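Long-range contact in phosphoacetylglucosamine mutase (Aspergillus lentulus, PDB 5O9X), which interconverts the 6-phosphate and 1-phosphate of N-acetylglucosamine, probably through a bisphosphorylated sugar intermediate, in the manner of the phosphohexomutases: residues Arg308-Ala313 and Val375-Glu380. The protein carries 1 engineered substitution. Residues are numbered along the deposited sequence; the frame is centred on the assembly and turned at random.
Sequences RIATLA and VGVYFE. With G16 (1,6-di-O-phosphono-alpha-D-glucopyranose), chain B.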
# COMPACT_ATOMS: atom_id res chain seq x y z
N ARG A 308 -3.21 14.43 -0.92
CA ARG A 308 -4.51 15.08 -0.66
C ARG A 308 -5.33 14.34 0.37
O ARG A 308 -6.00 15.00 1.16
CB ARG A 308 -5.43 15.19 -1.92
CG ARG A 308 -4.80 16.08 -2.93
CD ARG A 308 -5.16 17.53 -2.52
NE ARG A 308 -4.58 18.37 -3.54
CZ ARG A 308 -4.78 19.66 -3.72
NH1 ARG A 308 -5.52 20.36 -2.85
NH2 ARG A 308 -4.18 20.26 -4.76
N ILE A 309 -5.29 13.01 0.33
CA ILE A 309 -5.98 12.20 1.36
C ILE A 309 -5.30 12.40 2.73
O ILE A 309 -5.98 12.62 3.73
CB ILE A 309 -6.05 10.67 0.97
CG1 ILE A 309 -6.79 10.55 -0.40
CG2 ILE A 309 -6.83 9.89 2.06
CD1 ILE A 309 -6.79 9.15 -1.02
N ALA A 310 -3.97 12.32 2.76
CA ALA A 310 -3.23 12.50 4.03
C ALA A 310 -3.63 13.87 4.65
O ALA A 310 -3.90 13.99 5.87
CB ALA A 310 -1.74 12.47 3.73
N THR A 311 -3.59 14.90 3.83
CA THR A 311 -3.84 16.26 4.37
C THR A 311 -5.32 16.47 4.78
O THR A 311 -5.61 17.15 5.77
CB THR A 311 -3.39 17.35 3.39
OG1 THR A 311 -3.98 17.17 2.12
CG2 THR A 311 -1.88 17.27 3.25
N LEU A 312 -6.21 15.87 4.01
CA LEU A 312 -7.64 15.83 4.35
C LEU A 312 -7.80 15.18 5.75
O LEU A 312 -8.47 15.73 6.65
CB LEU A 312 -8.45 15.06 3.25
CG LEU A 312 -9.98 15.01 3.53
CD1 LEU A 312 -10.60 16.41 3.35
CD2 LEU A 312 -10.71 14.00 2.70
N ALA A 313 -7.22 14.00 5.94
CA ALA A 313 -7.32 13.26 7.22
C ALA A 313 -6.62 14.00 8.40
O ALA A 313 -7.18 14.08 9.47
CB ALA A 313 -6.66 11.88 7.05
N VAL A 375 -0.63 10.38 16.65
CA VAL A 375 -1.44 10.06 15.44
C VAL A 375 -0.46 10.18 14.21
O VAL A 375 0.02 11.27 13.94
CB VAL A 375 -2.61 11.07 15.31
CG1 VAL A 375 -3.44 10.76 14.09
CG2 VAL A 375 -3.50 11.07 16.61
N GLY A 376 -0.16 9.09 13.52
CA GLY A 376 0.83 9.24 12.44
C GLY A 376 0.05 9.07 11.11
O GLY A 376 -0.45 7.95 10.78
N VAL A 377 -0.09 10.14 10.35
CA VAL A 377 -0.87 10.04 9.11
C VAL A 377 0.21 9.72 8.06
O VAL A 377 1.19 10.46 7.93
CB VAL A 377 -1.54 11.35 8.76
CG1 VAL A 377 -2.26 11.26 7.38
CG2 VAL A 377 -2.56 11.69 9.85
N TYR A 378 0.07 8.61 7.33
CA TYR A 378 1.06 8.38 6.26
C TYR A 378 0.48 7.88 4.94
O TYR A 378 -0.20 6.87 4.91
CB TYR A 378 2.18 7.47 6.75
CG TYR A 378 1.79 6.10 7.25
CD1 TYR A 378 1.93 4.92 6.44
CD2 TYR A 378 1.32 5.96 8.54
CE1 TYR A 378 1.57 3.66 6.97
CE2 TYR A 378 0.94 4.73 9.05
CZ TYR A 378 1.12 3.61 8.30
OH TYR A 378 0.74 2.47 8.96
N PHE A 379 0.70 8.64 3.88
CA PHE A 379 0.29 8.26 2.50
C PHE A 379 1.46 8.42 1.53
O PHE A 379 2.23 9.36 1.72
CB PHE A 379 -0.95 9.07 2.05
CG PHE A 379 -2.25 8.55 2.61
CD1 PHE A 379 -3.08 7.78 1.84
CD2 PHE A 379 -2.61 8.84 3.96
CE1 PHE A 379 -4.28 7.26 2.34
CE2 PHE A 379 -3.79 8.32 4.50
CZ PHE A 379 -4.63 7.55 3.65
N GLU A 380 1.55 7.59 0.48
CA GLU A 380 2.38 7.89 -0.64
C GLU A 380 1.49 8.56 -1.63
O GLU A 380 0.26 8.32 -1.60
CB GLU A 380 2.97 6.57 -1.21
CG GLU A 380 3.93 5.96 -0.18
CD GLU A 380 4.55 4.68 -0.69
OE1 GLU A 380 3.88 3.62 -0.66
OE2 GLU A 380 5.69 4.73 -1.13
C1 G16 B . 4.53 -0.96 -4.02
C2 G16 B . 4.80 -0.50 -2.59
C3 G16 B . 4.66 1.05 -2.49
C4 G16 B . 5.53 1.82 -3.47
C5 G16 B . 5.21 1.32 -4.87
C6 G16 B . 6.18 1.77 -5.94
O1 G16 B . 3.18 -0.64 -4.36
O2 G16 B . 3.97 -1.16 -1.59
O3 G16 B . 4.86 1.38 -1.18
O4 G16 B . 5.32 3.30 -3.47
O5 G16 B . 5.37 -0.11 -4.98
O6 G16 B . 7.53 1.25 -5.55
P G16 B . 8.77 1.48 -6.57
O1P G16 B . 8.83 2.97 -6.95
O2P G16 B . 8.49 0.66 -7.85
O3P G16 B . 10.04 0.91 -5.90
P' G16 B . 2.08 -1.77 -4.80
O1X G16 B . 2.36 -3.05 -3.98
O2X G16 B . 2.37 -2.13 -6.30
O3X G16 B . 0.72 -1.15 -4.74
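The ring of Phe379 lies against Ile309 and Ala310 on helix 306-324, presenting one face to them. Ile309 crosses the ring at about a right angle and sets its CG2 methyl over that face near the outer rim, 3.6 Å from Phe379 CZ. This is an off-centre CH-pi contact, with Ile309 CG2 4.0 Å from the centroid of the Phe379 ring and 30° off its normal. A chi1 of -58° in Ile309 puts CG1 beside the backbone N and leaves CG2 opposite that N, directed at the ring. Nearer the root of the phenylalanine, Ala310 CB packs 3.7 Å from Phe379 CD2 and also meets its CB. Ala310 has just a methyl to place between helix and strand, consistent with the short distance of 5.7 Å between the CA atoms of Ala310 and Phe379. Two residues back along the strand, Val377 reaches the same helical turn through CG1, which sits 3.9 Å from Ala310 CB and touches the Ala310 carbonyl oxygen as well. Ala313, one turn on, adds a looser methyl contact to this same branch. All the side chains that meet here are apolar and buried.

Tyr378 leaves from the other side of the strand, and beyond the strand's end Glu380 extends into the sugar pocket. Its carboxylate spans two sugar hydroxyls: OE1 accepts a bond from O3 of the bisphosphate, and OE2 takes one from O4 and another from Gly362 N.

Segment 308-313 of helix 306-324 runs nearly antiparallel to strand 375-379, at 162°, and the helix covers one face of the mixed sheet in domain III, where this strand lies between 332-337 and 385-389. Helix 363-370 packs against Tyr378 on the other face, whereas helix 428-442 touches both Ile309 and Phe379.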